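Side-chain contacts in serine--tRNA ligase, cytoplasmic (Candida albicans, PDB 3QO8), which attaches serine to tRNA(Ser) in two steps, activating the amino acid with ATP as Ser-AMP and then transferring it to the acceptor end of the tRNA: residues Asn5-Glu10 with Glu30-Ile35; Pro15-Ala20 with Gly109-Glu114; Tyr178-Tyr183 with Ala407-Ile412; Val185-Ala190 with Glu429-Tyr434. One frame throughout, in Å; residues are numbered along the deposited sequence.

Overall arrangement
The four contacts fall into two close pairs. Interactions 1 and 2, with centres 11 Å apart, lie at the root of the tRNA-binding extension; interactions 3 and 4, whose centres are also 11 Å apart, lie in the catalytic domain on the opposite side of the chain's centre. Interaction 1 is buried and interaction 2 only partly so, yet both are wholly apolar and meet where Ile-18 packs on Val-32. Interactions 3 and 4 are buried and mix carbon packing with polar groups: a carboxylate beside a tyrosine hydroxyl in one, a bridging water in the other. They join through Thr-408 and Asn-188, and both touch the second subunit.

Interaction 1. Residues Asn5-Glu10 with Glu30-Ile35; sequences NAFLVE and ELVDEI
Ile-35, whose side chain lies over the ring of Phe-7, has its backbone fixed by the shortest polar bond in the two segments: Ile-35 N donates to Leu-31 O at 2.9 Å, a regular i to i+4 helical link. On the other side, Leu-8 N bonds to Asn-5 O at 3.0 Å, closing the 3-10 turn that presents Phe-7. Between these two frames the contact is made of carbon alone. Ile-35 CG2 sits 3.9 Å from the centroid of the Phe-7 ring and 22° off its normal, a CH-pi contact over the face, displaced toward the CG and CD1 side. The second branch of the same isoleucine serves the far end of the ring: its CG1 arm is nearly extended (chi2 160°), which carries Ile-35 CD1 to 3.6 Å from Phe-7 CE1. One side chain therefore follows the ring from its root toward CZ, and the two branches together limit how the phenyl group can tilt. Val-32, one helical turn earlier, comes in differently, its CG1 approaching the rim near the ring plane, 4.1 Å from Phe-7 CD1. Phe-7 is thus flanked on a face and at an edge by the same helix. The contact docks the N-terminal 3-10 turn on the base of helix 30-65, which with helix 74-107 forms the long antiparallel coiled-coil arm of seryl-tRNA synthetases. Ile-35 also packs on Leu-101 and Ile-105 of helix 74-107, while Ile-18 of helix 15-25 touches both Phe-7 and Val-32.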
# COMPACT_ATOMS: atom_id res chain seq x y z
N ASN A 5 8.85 -37.28 -7.04
CA ASN A 5 8.93 -38.41 -7.95
C ASN A 5 9.55 -38.05 -9.30
O ASN A 5 10.05 -38.93 -10.02
CB ASN A 5 7.56 -39.08 -8.12
CG ASN A 5 7.18 -39.91 -6.91
OD1 ASN A 5 7.98 -40.10 -6.00
ND2 ASN A 5 5.95 -40.41 -6.89
N ALA A 6 9.54 -36.76 -9.64
CA ALA A 6 10.16 -36.32 -10.89
C ALA A 6 11.66 -36.63 -10.92
O ALA A 6 12.24 -36.79 -11.99
CB ALA A 6 9.93 -34.82 -11.10
N PHE A 7 12.28 -36.71 -9.75
CA PHE A 7 13.72 -36.96 -9.66
C PHE A 7 14.05 -38.46 -9.66
O PHE A 7 15.21 -38.84 -9.70
CB PHE A 7 14.29 -36.33 -8.38
CG PHE A 7 14.16 -34.84 -8.32
CD1 PHE A 7 15.23 -34.02 -8.64
CD2 PHE A 7 12.95 -34.25 -7.96
CE1 PHE A 7 15.11 -32.64 -8.60
CE2 PHE A 7 12.82 -32.87 -7.92
CZ PHE A 7 13.91 -32.06 -8.24
N LEU A 8 13.02 -39.30 -9.59
CA LEU A 8 13.21 -40.72 -9.31
C LEU A 8 12.83 -41.60 -10.49
O LEU A 8 11.65 -41.79 -10.78
CB LEU A 8 12.40 -41.11 -8.07
CG LEU A 8 12.73 -40.21 -6.87
CD1 LEU A 8 11.78 -40.48 -5.70
CD2 LEU A 8 14.19 -40.39 -6.47
N VAL A 9 13.85 -42.12 -11.16
CA VAL A 9 13.65 -42.99 -12.31
C VAL A 9 12.73 -44.16 -11.96
O VAL A 9 11.88 -44.56 -12.75
CB VAL A 9 15.00 -43.55 -12.83
CG1 VAL A 9 14.81 -44.92 -13.41
CG2 VAL A 9 15.58 -42.61 -13.87
N GLU A 10 12.91 -44.69 -10.75
CA GLU A 10 12.18 -45.88 -10.33
C GLU A 10 10.71 -45.55 -10.08
O GLU A 10 9.87 -46.45 -9.98
CB GLU A 10 12.82 -46.48 -9.08
CG GLU A 10 12.75 -45.56 -7.85
CD GLU A 10 13.95 -44.63 -7.71
OE1 GLU A 10 14.48 -44.14 -8.74
OE2 GLU A 10 14.37 -44.39 -6.55
N GLU A 30 24.25 -30.09 -10.14
CA GLU A 30 24.63 -30.96 -9.04
C GLU A 30 23.44 -31.24 -8.13
O GLU A 30 23.27 -32.36 -7.64
CB GLU A 30 25.77 -30.34 -8.23
CG GLU A 30 27.06 -30.16 -9.02
CD GLU A 30 28.13 -29.45 -8.22
OE1 GLU A 30 27.81 -28.48 -7.51
OE2 GLU A 30 29.31 -29.87 -8.30
N LEU A 31 22.62 -30.21 -7.91
CA LEU A 31 21.43 -30.32 -7.07
C LEU A 31 20.66 -31.61 -7.32
O LEU A 31 20.17 -32.23 -6.39
CB LEU A 31 20.49 -29.14 -7.31
CG LEU A 31 20.43 -28.02 -6.27
CD1 LEU A 31 21.80 -27.42 -6.07
CD2 LEU A 31 19.43 -26.96 -6.70
N VAL A 32 20.56 -32.01 -8.59
CA VAL A 32 19.73 -33.16 -8.94
C VAL A 32 20.26 -34.47 -8.36
O VAL A 32 19.51 -35.22 -7.71
CB VAL A 32 19.53 -33.26 -10.46
CG1 VAL A 32 18.70 -34.48 -10.80
CG2 VAL A 32 18.86 -31.99 -10.96
N ASP A 33 21.54 -34.75 -8.57
CA ASP A 33 22.16 -35.93 -7.98
C ASP A 33 22.06 -35.93 -6.45
O ASP A 33 21.78 -36.97 -5.85
CB ASP A 33 23.62 -36.05 -8.41
CG ASP A 33 23.77 -36.50 -9.86
OD1 ASP A 33 23.04 -37.44 -10.27
OD2 ASP A 33 24.61 -35.92 -10.58
N GLU A 34 22.27 -34.77 -5.84
CA GLU A 34 22.18 -34.65 -4.38
C GLU A 34 20.79 -34.98 -3.89
O GLU A 34 20.61 -35.66 -2.87
CB GLU A 34 22.55 -33.24 -3.94
CG GLU A 34 23.95 -32.83 -4.40
CD GLU A 34 24.33 -31.43 -3.96
OE1 GLU A 34 23.49 -30.75 -3.32
OE2 GLU A 34 25.46 -31.00 -4.26
N ILE A 35 19.79 -34.49 -4.61
CA ILE A 35 18.41 -34.73 -4.24
C ILE A 35 18.12 -36.23 -4.29
O ILE A 35 17.52 -36.79 -3.37
CB ILE A 35 17.46 -33.93 -5.15
CG1 ILE A 35 17.46 -32.47 -4.71
CG2 ILE A 35 16.05 -34.51 -5.12
CD1 ILE A 35 16.98 -31.52 -5.76

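Interaction 2. Residues Pro15-Ala20 with Gly109-Glu114; sequences PEIIKA and GNIVHE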
# COMPACT_ATOMS: atom_id res chain seq x y z
N PRO A 15 15.25 -37.66 -14.06
CA PRO A 15 16.26 -36.73 -13.55
C PRO A 15 17.06 -36.08 -14.66
O PRO A 15 17.55 -34.97 -14.47
CB PRO A 15 17.16 -37.63 -12.69
CG PRO A 15 16.85 -39.03 -13.12
CD PRO A 15 15.42 -39.02 -13.53
N GLU A 16 17.21 -36.76 -15.81
CA GLU A 16 17.97 -36.21 -16.92
C GLU A 16 17.34 -34.93 -17.44
O GLU A 16 18.02 -33.94 -17.72
CB GLU A 16 18.10 -37.22 -18.07
CG GLU A 16 18.65 -38.60 -17.69
CD GLU A 16 20.03 -38.53 -17.06
OE1 GLU A 16 20.73 -37.50 -17.25
OE2 GLU A 16 20.42 -39.49 -16.37
N ILE A 17 16.02 -34.97 -17.61
CA ILE A 17 15.24 -33.82 -18.04
C ILE A 17 15.46 -32.65 -17.08
O ILE A 17 15.59 -31.49 -17.50
CB ILE A 17 13.74 -34.17 -18.05
CG1 ILE A 17 13.45 -35.18 -19.16
CG2 ILE A 17 12.89 -32.94 -18.24
CD1 ILE A 17 12.04 -35.73 -19.12
N ILE A 18 15.51 -32.95 -15.79
CA ILE A 18 15.69 -31.91 -14.79
C ILE A 18 17.10 -31.31 -14.88
O ILE A 18 17.26 -30.10 -14.80
CB ILE A 18 15.40 -32.41 -13.36
CG1 ILE A 18 13.96 -32.95 -13.27
CG2 ILE A 18 15.58 -31.27 -12.37
CD1 ILE A 18 13.59 -33.55 -11.89
N LYS A 19 18.10 -32.16 -15.09
CA LYS A 19 19.48 -31.69 -15.23
C LYS A 19 19.63 -30.80 -16.47
O LYS A 19 20.31 -29.77 -16.43
CB LYS A 19 20.46 -32.86 -15.34
CG LYS A 19 20.68 -33.65 -14.06
CD LYS A 19 22.06 -34.28 -14.07
CE LYS A 19 22.24 -35.31 -12.96
NZ LYS A 19 21.74 -36.65 -13.37
N ALA A 20 19.02 -31.21 -17.57
CA ALA A 20 19.06 -30.42 -18.80
C ALA A 20 18.42 -29.07 -18.53
O ALA A 20 18.91 -28.04 -18.99
CB ALA A 20 18.35 -31.14 -19.93
N GLY A 109 14.54 -25.04 -10.18
CA GLY A 109 13.56 -24.35 -10.99
C GLY A 109 12.65 -25.29 -11.75
O GLY A 109 12.96 -26.46 -11.94
N ASN A 110 11.51 -24.77 -12.18
CA ASN A 110 10.56 -25.53 -12.97
C ASN A 110 11.22 -26.02 -14.27
O ASN A 110 12.19 -25.41 -14.75
CB ASN A 110 9.35 -24.64 -13.29
CG ASN A 110 8.11 -25.44 -13.63
OD1 ASN A 110 8.15 -26.67 -13.66
ND2 ASN A 110 7.00 -24.75 -13.85
N ILE A 111 10.71 -27.11 -14.84
CA ILE A 111 11.26 -27.63 -16.10
C ILE A 111 11.03 -26.65 -17.24
O ILE A 111 9.88 -26.35 -17.58
CB ILE A 111 10.63 -28.97 -16.50
CG1 ILE A 111 10.77 -29.99 -15.38
CG2 ILE A 111 11.24 -29.48 -17.82
CD1 ILE A 111 12.14 -30.02 -14.79
N VAL A 112 12.11 -26.15 -17.82
CA VAL A 112 12.00 -25.25 -18.95
C VAL A 112 11.38 -25.94 -20.16
O VAL A 112 11.85 -26.99 -20.61
CB VAL A 112 13.35 -24.66 -19.35
CG1 VAL A 112 13.17 -23.75 -20.54
CG2 VAL A 112 13.95 -23.90 -18.17
N HIS A 113 10.33 -25.34 -20.69
CA HIS A 113 9.61 -25.89 -21.82
C HIS A 113 10.54 -26.00 -23.02
O HIS A 113 11.36 -25.12 -23.29
CB HIS A 113 8.40 -25.01 -22.14
CG HIS A 113 7.45 -25.62 -23.11
ND1 HIS A 113 7.40 -25.23 -24.44
CD2 HIS A 113 6.53 -26.61 -22.97
CE1 HIS A 113 6.47 -25.94 -25.06
NE2 HIS A 113 5.93 -26.78 -24.19
N GLU A 114 10.42 -27.12 -23.74
CA GLU A 114 11.30 -27.40 -24.88
C GLU A 114 11.33 -26.33 -25.95
O GLU A 114 12.28 -26.25 -26.73
CB GLU A 114 10.92 -28.74 -25.51
CG GLU A 114 11.32 -29.94 -24.67
CD GLU A 114 12.83 -30.09 -24.56
OE1 GLU A 114 13.56 -29.37 -25.27
OE2 GLU A 114 13.29 -30.95 -23.76
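Ile-111 meets two successive residues of helix 15-25 with its two different branches. Its CD1 lies 3.8 Å from Ile-18 CG1 and 4.0 Å from Ile-18 CA, so this methyl presses against the root of the Ile-18 side chain and the helix backbone. Its CG2 meets the matching methyl of the preceding residue, Ile-17 CG2, at 3.9 Å. The side chains cross at about a right angle in both pairs, and the touching is local, confined to a few carbons. The terminal bend of Ile-111 (chi2 -45°) folds CD1 back from the extended course, so that it points to Ile-18 while CG2 stays at Ile-17. In the next shell, Ile-17 and Ile-18 are carried by a regular helical turn: Lys-19 N bonds to Pro-15 O at 2.9 Å, as does Ala-20 N to Glu-16 O at the same length. Segment 109-114, by contrast, is an extended linker without regular structure, leading from helix 74-107 toward strand 126-131. From farther along helix 15-25, Ser-21 OG bonds to Val-112 N and Arg-25 NH2 to Asn-110 O. On the catalytic side, Asn-110 ND2 bonds to Thr-374 OG1 and Ala-347 O. Within the linker itself, Ile-111 N gives Asn-110 OD1 a weak bond, with an N-H...O angle of 126°. The chemistry implies a division of work: the isoleucines supply undirected van der Waals contact, while polar bonds around them set the course of the chain between the tRNA-binding arm and the catalytic core.

Interaction 3. Residues Tyr178-Tyr183 with Ala407-Ile412; sequences YFLRNY and ATERTI. With SSA (5'-O-(N-(L-seryl)-sulfamoyl)adenosine), chain B.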
# COMPACT_ATOMS: atom_id res chain seq x y z
N TYR A 178 7.07 9.66 -5.47
CA TYR A 178 6.29 10.58 -6.29
C TYR A 178 4.87 10.75 -5.80
O TYR A 178 4.31 9.85 -5.16
CB TYR A 178 6.23 10.10 -7.75
CG TYR A 178 5.51 8.77 -7.92
CD1 TYR A 178 4.19 8.72 -8.35
CD2 TYR A 178 6.17 7.57 -7.66
CE1 TYR A 178 3.53 7.50 -8.50
CE2 TYR A 178 5.52 6.35 -7.82
CZ TYR A 178 4.21 6.32 -8.24
OH TYR A 178 3.59 5.10 -8.40
N PHE A 179 4.30 11.92 -6.10
CA PHE A 179 2.86 12.12 -6.04
C PHE A 179 2.38 12.14 -7.48
O PHE A 179 3.10 12.63 -8.35
CB PHE A 179 2.54 13.50 -5.46
CG PHE A 179 2.82 13.65 -4.00
CD1 PHE A 179 1.77 13.76 -3.08
CD2 PHE A 179 4.13 13.74 -3.53
CE1 PHE A 179 2.02 13.92 -1.73
CE2 PHE A 179 4.39 13.90 -2.17
CZ PHE A 179 3.33 13.99 -1.26
N LEU A 180 1.17 11.65 -7.74
CA LEU A 180 0.52 11.93 -9.02
C LEU A 180 -0.39 13.14 -8.82
O LEU A 180 -0.93 13.32 -7.73
CB LEU A 180 -0.29 10.73 -9.51
CG LEU A 180 0.53 9.48 -9.80
CD1 LEU A 180 -0.40 8.34 -10.17
CD2 LEU A 180 1.55 9.74 -10.93
N ARG A 181 -0.55 13.97 -9.85
CA ARG A 181 -1.34 15.21 -9.73
C ARG A 181 -2.28 15.37 -10.90
O ARG A 181 -1.93 15.03 -12.04
CB ARG A 181 -0.42 16.44 -9.76
CG ARG A 181 0.41 16.71 -8.54
CD ARG A 181 1.35 17.90 -8.81
NE ARG A 181 0.63 19.04 -9.37
CZ ARG A 181 0.11 20.04 -8.65
NH1 ARG A 181 0.22 20.07 -7.32
NH2 ARG A 181 -0.52 21.03 -9.28
N ASN A 182 -3.47 15.93 -10.65
CA ASN A 182 -4.36 16.29 -11.75
C ASN A 182 -4.56 15.12 -12.69
O ASN A 182 -4.98 14.04 -12.28
CB ASN A 182 -3.77 17.47 -12.54
CG ASN A 182 -3.71 18.75 -11.73
OD1 ASN A 182 -4.69 19.14 -11.12
ND2 ASN A 182 -2.54 19.41 -11.73
N TYR A 183 -4.26 15.33 -13.97
CA TYR A 183 -4.50 14.28 -14.96
C TYR A 183 -3.60 13.07 -14.80
O TYR A 183 -3.87 12.01 -15.37
CB TYR A 183 -4.45 14.84 -16.39
CG TYR A 183 -5.66 15.68 -16.72
CD1 TYR A 183 -5.56 17.07 -16.82
CD2 TYR A 183 -6.90 15.10 -16.91
CE1 TYR A 183 -6.67 17.85 -17.11
CE2 TYR A 183 -8.02 15.86 -17.19
CZ TYR A 183 -7.90 17.23 -17.30
OH TYR A 183 -9.00 17.99 -17.58
N ALA A 407 0.66 -2.60 -15.94
CA ALA A 407 1.30 -1.90 -14.84
C ALA A 407 1.08 -0.43 -15.15
O ALA A 407 1.62 0.10 -16.13
CB ALA A 407 2.78 -2.22 -14.79
N THR A 408 0.23 0.24 -14.37
CA THR A 408 -0.38 1.46 -14.88
C THR A 408 0.58 2.66 -15.01
O THR A 408 0.53 3.38 -16.01
CB THR A 408 -1.65 1.85 -14.07
OG1 THR A 408 -1.29 2.06 -12.70
CG2 THR A 408 -2.69 0.70 -14.12
N GLU A 409 1.41 2.89 -14.01
CA GLU A 409 2.34 4.02 -14.09
C GLU A 409 3.28 3.84 -15.30
O GLU A 409 3.54 4.79 -16.04
CB GLU A 409 3.14 4.19 -12.80
CG GLU A 409 2.37 4.98 -11.68
CD GLU A 409 1.43 4.12 -10.84
OE1 GLU A 409 1.35 2.90 -11.08
OE2 GLU A 409 0.77 4.66 -9.92
N ARG A 410 3.80 2.62 -15.50
CA ARG A 410 4.69 2.40 -16.64
C ARG A 410 3.94 2.48 -17.97
O ARG A 410 4.46 3.00 -18.97
CB ARG A 410 5.47 1.08 -16.53
CG ARG A 410 6.51 0.93 -17.66
CD ARG A 410 7.37 -0.33 -17.53
NE ARG A 410 8.23 -0.24 -16.35
CZ ARG A 410 9.18 -1.12 -16.07
NH1 ARG A 410 9.41 -2.14 -16.91
NH2 ARG A 410 9.91 -0.97 -14.97
N THR A 411 2.70 2.00 -17.99
CA THR A 411 1.87 2.15 -19.17
C THR A 411 1.61 3.63 -19.47
O THR A 411 1.58 4.03 -20.62
CB THR A 411 0.54 1.39 -19.03
OG1 THR A 411 0.83 -0.01 -19.00
CG2 THR A 411 -0.38 1.67 -20.21
N ILE A 412 1.42 4.44 -18.43
CA ILE A 412 1.29 5.88 -18.64
C ILE A 412 2.54 6.43 -19.33
O ILE A 412 2.43 7.23 -20.27
CB ILE A 412 1.06 6.64 -17.32
CG1 ILE A 412 -0.38 6.41 -16.83
CG2 ILE A 412 1.34 8.15 -17.53
CD1 ILE A 412 -0.66 6.92 -15.38
N10 SSA B . 2.95 -11.14 -11.80
CA SSA B . 3.87 -10.97 -12.92
CB SSA B . 3.10 -10.57 -14.18
OG SSA B . 2.59 -9.22 -14.05
C9 SSA B . 4.90 -9.92 -12.59
O9 SSA B . 4.84 -9.26 -11.56
N8 SSA B . 5.87 -9.75 -13.49
S1 SSA B . 6.87 -8.50 -13.47
O1S SSA B . 7.80 -8.54 -12.38
O2S SSA B . 7.57 -8.47 -14.71
O5' SSA B . 6.05 -7.20 -13.40
C5' SSA B . 5.00 -6.94 -14.31
C4' SSA B . 5.14 -5.52 -14.86
O4' SSA B . 5.11 -4.51 -13.84
C3' SSA B . 6.45 -5.27 -15.58
O3' SSA B . 6.40 -5.84 -16.89
C2' SSA B . 6.50 -3.75 -15.57
O2' SSA B . 5.65 -3.22 -16.61
C1' SSA B . 5.88 -3.38 -14.22
N9 SSA B . 6.95 -3.15 -13.22
C8 SSA B . 7.77 -4.06 -12.69
N7 SSA B . 8.61 -3.44 -11.83
C5 SSA B . 8.28 -2.13 -11.83
C6 SSA B . 8.77 -1.04 -11.14
N6 SSA B . 9.79 -1.20 -10.28
N1 SSA B . 8.21 0.18 -11.36
C2 SSA B . 7.20 0.32 -12.22
N3 SSA B . 6.70 -0.72 -12.89
C4 SSA B . 7.24 -1.95 -12.71
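Tyr-178 and Glu-409 meet obliquely, with the phenol ring and the carboxylate plane 68° apart. The closest atoms, Tyr-178 OH and Glu-409 OE2, are 3.2 Å apart, but each group is committed elsewhere: the hydroxyl to Ala-297 O, and the other carboxylate oxygen, OE1, to Glu-299 N. The phenol oxygen also touches the acid's aliphatic part, Tyr-178 OH lying 3.5 Å from Glu-409 CG. A bend in the acid (chi2 84°) brings the carboxylate to the tyrosine hydroxyl, where Leu-180 CD1 approaches Glu-409 OE2 to 3.9 Å. Glu-409 stands on the first turn of helix 408-419, the helix of class II motif 3, which follows a strand of the catalytic sheet. Its neighbours serve the bound seryl-sulfamoyl adenosine: Ala-407 CB approaches the ribose C1' to 3.4 Å, and Arg-410 spreads one guanidinium face over C2' with NH2 3.6 Å from the adenine C4. The motif 3 arginine of class II enzymes characteristically covers the adenine in this way. At the start of the same helix Ala-407 O takes two donors, Thr-411 N and, from 50° out of the carbonyl plane, Thr-411 OG1 at 3.0 Å.

Interaction 4. Residues Val185-Ala190 with Glu429-Tyr434; sequences VFLNQA and EVLRKY. With SSA (5'-O-(N-(L-seryl)-sulfamoyl)adenosine), chain D.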
# COMPACT_ATOMS: atom_id res chain seq x y z
N VAL A 185 -3.33 11.60 -11.93
CA VAL A 185 -4.23 10.76 -11.14
C VAL A 185 -5.31 10.19 -12.03
O VAL A 185 -5.58 8.99 -11.98
CB VAL A 185 -4.90 11.53 -9.98
CG1 VAL A 185 -5.83 10.59 -9.17
CG2 VAL A 185 -3.84 12.19 -9.05
N PHE A 186 -5.93 11.03 -12.86
CA PHE A 186 -7.05 10.59 -13.71
C PHE A 186 -6.63 9.52 -14.72
O PHE A 186 -7.37 8.57 -14.99
CB PHE A 186 -7.69 11.78 -14.43
CG PHE A 186 -8.51 12.68 -13.54
CD1 PHE A 186 -9.26 12.15 -12.50
CD2 PHE A 186 -8.54 14.05 -13.75
CE1 PHE A 186 -10.04 12.98 -11.69
CE2 PHE A 186 -9.32 14.89 -12.94
CZ PHE A 186 -10.06 14.35 -11.91
N LEU A 187 -5.43 9.66 -15.28
CA LEU A 187 -4.95 8.66 -16.24
C LEU A 187 -4.67 7.33 -15.55
O LEU A 187 -4.94 6.27 -16.11
CB LEU A 187 -3.68 9.14 -16.94
CG LEU A 187 -3.90 10.11 -18.11
CD1 LEU A 187 -2.63 10.86 -18.45
CD2 LEU A 187 -4.47 9.37 -19.31
N ASN A 188 -4.09 7.38 -14.36
CA ASN A 188 -3.83 6.17 -13.61
C ASN A 188 -5.13 5.42 -13.30
O ASN A 188 -5.24 4.22 -13.55
CB ASN A 188 -3.05 6.47 -12.34
CG ASN A 188 -2.29 5.27 -11.82
OD1 ASN A 188 -1.43 4.71 -12.52
ND2 ASN A 188 -2.57 4.88 -10.60
N GLN A 189 -6.13 6.15 -12.79
CA GLN A 189 -7.44 5.57 -12.53
C GLN A 189 -8.10 5.05 -13.81
O GLN A 189 -8.74 4.00 -13.80
CB GLN A 189 -8.34 6.58 -11.81
CG GLN A 189 -7.96 6.80 -10.35
CD GLN A 189 -8.07 5.53 -9.53
OE1 GLN A 189 -7.11 5.10 -8.88
NE2 GLN A 189 -9.24 4.92 -9.55
N ALA A 190 -7.96 5.81 -14.90
CA ALA A 190 -8.50 5.39 -16.18
C ALA A 190 -7.96 4.02 -16.56
O ALA A 190 -8.71 3.14 -16.95
CB ALA A 190 -8.18 6.45 -17.29
N GLU A 429 -8.28 7.39 -27.10
CA GLU A 429 -9.74 7.36 -27.19
C GLU A 429 -10.42 6.44 -26.17
O GLU A 429 -11.39 6.85 -25.54
CB GLU A 429 -10.20 7.04 -28.61
CG GLU A 429 -11.63 7.49 -28.92
CD GLU A 429 -12.68 6.57 -28.32
OE1 GLU A 429 -12.37 5.38 -28.08
OE2 GLU A 429 -13.82 7.04 -28.10
N VAL A 430 -9.94 5.21 -26.00
CA VAL A 430 -10.58 4.26 -25.09
C VAL A 430 -10.56 4.70 -23.63
O VAL A 430 -11.35 4.19 -22.84
CB VAL A 430 -9.97 2.84 -25.16
CG1 VAL A 430 -10.04 2.30 -26.57
CG2 VAL A 430 -8.54 2.85 -24.63
N LEU A 431 -9.68 5.63 -23.26
CA LEU A 431 -9.58 6.05 -21.85
C LEU A 431 -10.49 7.24 -21.55
O LEU A 431 -10.78 7.52 -20.39
CB LEU A 431 -8.13 6.41 -21.48
CG LEU A 431 -7.11 5.27 -21.52
CD1 LEU A 431 -5.73 5.77 -21.13
CD2 LEU A 431 -7.55 4.11 -20.61
N ARG A 432 -10.92 7.94 -22.59
CA ARG A 432 -11.65 9.20 -22.42
C ARG A 432 -12.87 9.10 -21.51
O ARG A 432 -13.13 9.99 -20.70
CB ARG A 432 -12.04 9.79 -23.78
CG ARG A 432 -10.83 10.35 -24.52
CD ARG A 432 -11.12 10.69 -25.99
NE ARG A 432 -9.85 10.89 -26.70
CZ ARG A 432 -9.76 11.24 -27.97
NH1 ARG A 432 -10.86 11.41 -28.70
NH2 ARG A 432 -8.56 11.40 -28.53
N LYS A 433 -13.61 8.00 -21.63
CA LYS A 433 -14.85 7.87 -20.88
C LYS A 433 -14.57 7.68 -19.40
O LYS A 433 -15.48 7.82 -18.58
CB LYS A 433 -15.71 6.72 -21.43
CG LYS A 433 -15.18 5.33 -21.09
CD LYS A 433 -16.08 4.23 -21.63
CE LYS A 433 -16.64 3.36 -20.51
NZ LYS A 433 -17.56 4.10 -19.59
N TYR A 434 -13.32 7.37 -19.04
CA TYR A 434 -12.96 7.11 -17.64
C TYR A 434 -12.44 8.37 -16.94
O TYR A 434 -12.10 8.33 -15.76
CB TYR A 434 -11.93 5.98 -17.53
CG TYR A 434 -12.45 4.65 -18.03
CD1 TYR A 434 -13.18 3.81 -17.19
CD2 TYR A 434 -12.23 4.23 -19.33
CE1 TYR A 434 -13.67 2.59 -17.63
CE2 TYR A 434 -12.71 3.01 -19.79
CZ TYR A 434 -13.43 2.20 -18.93
OH TYR A 434 -13.91 0.99 -19.37
N10 SSA D . -8.47 0.87 -36.34
CA SSA D . -8.81 2.17 -35.80
CB SSA D . -9.86 1.99 -34.71
OG SSA D . -10.16 3.25 -34.10
C9 SSA D . -7.58 2.82 -35.22
O9 SSA D . -7.62 3.94 -34.76
N8 SSA D . -6.46 2.10 -35.25
S1 SSA D . -5.12 2.60 -34.52
O1S SSA D . -4.19 1.51 -34.44
O2S SSA D . -4.55 3.70 -35.25
O5' SSA D . -5.48 3.08 -33.10
C5' SSA D . -5.64 2.17 -32.02
C4' SSA D . -6.40 2.90 -30.90
O4' SSA D . -5.55 3.85 -30.25
C3' SSA D . -7.58 3.68 -31.45
O3' SSA D . -8.79 2.94 -31.31
C2' SSA D . -7.63 4.94 -30.60
O2' SSA D . -8.53 4.76 -29.51
C1' SSA D . -6.23 5.10 -30.05
N9 SSA D . -5.58 6.19 -30.81
C8 SSA D . -4.66 6.06 -31.79
N7 SSA D . -4.34 7.30 -32.24
C5 SSA D . -5.07 8.19 -31.54
C6 SSA D . -5.17 9.58 -31.56
N6 SSA D . -4.42 10.33 -32.41
N1 SSA D . -6.03 10.18 -30.71
C2 SSA D . -6.78 9.47 -29.85
N3 SSA D . -6.70 8.13 -29.81
C4 SSA D . -5.86 7.48 -30.65
O HOH W 1 -9.94 8.95 -14.26
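Helix 183-200 is the long helix of class II motif 1, the element on which these synthetases dimerise, and here its Leu-187 and Ala-190 receive the C-terminal turn of residues 429-434. The small side chain of Ala-190 is consistent with the close approach of the backbones: Ala-190 CA lies 3.7 Å from Tyr-434 CB, and the two CB atoms are 3.8 Å apart. Leu-431 fills the adjoining position with its two methyls divided, CD2 at 4.1 Å from Ala-190 CB and CD1 at 4.2 Å from Leu-187 CD2. The tyrosine ring leans past the helix, with Ala-190 O over one face near the rim and Lys-433 CG over the opposite face. The helix also meets the partner subunit: Gln-189 NE2 bonds to Asn-193 OD1 of that chain. The far end of the turn reaches a second molecule of seryl-sulfamoyl adenosine, distinct from the one in the catalytic site: Glu-429 N donates to its adenine N3 at 3.2 Å, with an N-H...N angle of 148°. The turn thus has one flank on the dimer helix and the other on this ligand. Helix and turn are also bridged by a water that donates to Phe-186 O and to Tyr-434 O, each at 2.7 Å, and Phe-186 O accepts the helical bond from Ala-190 N as well.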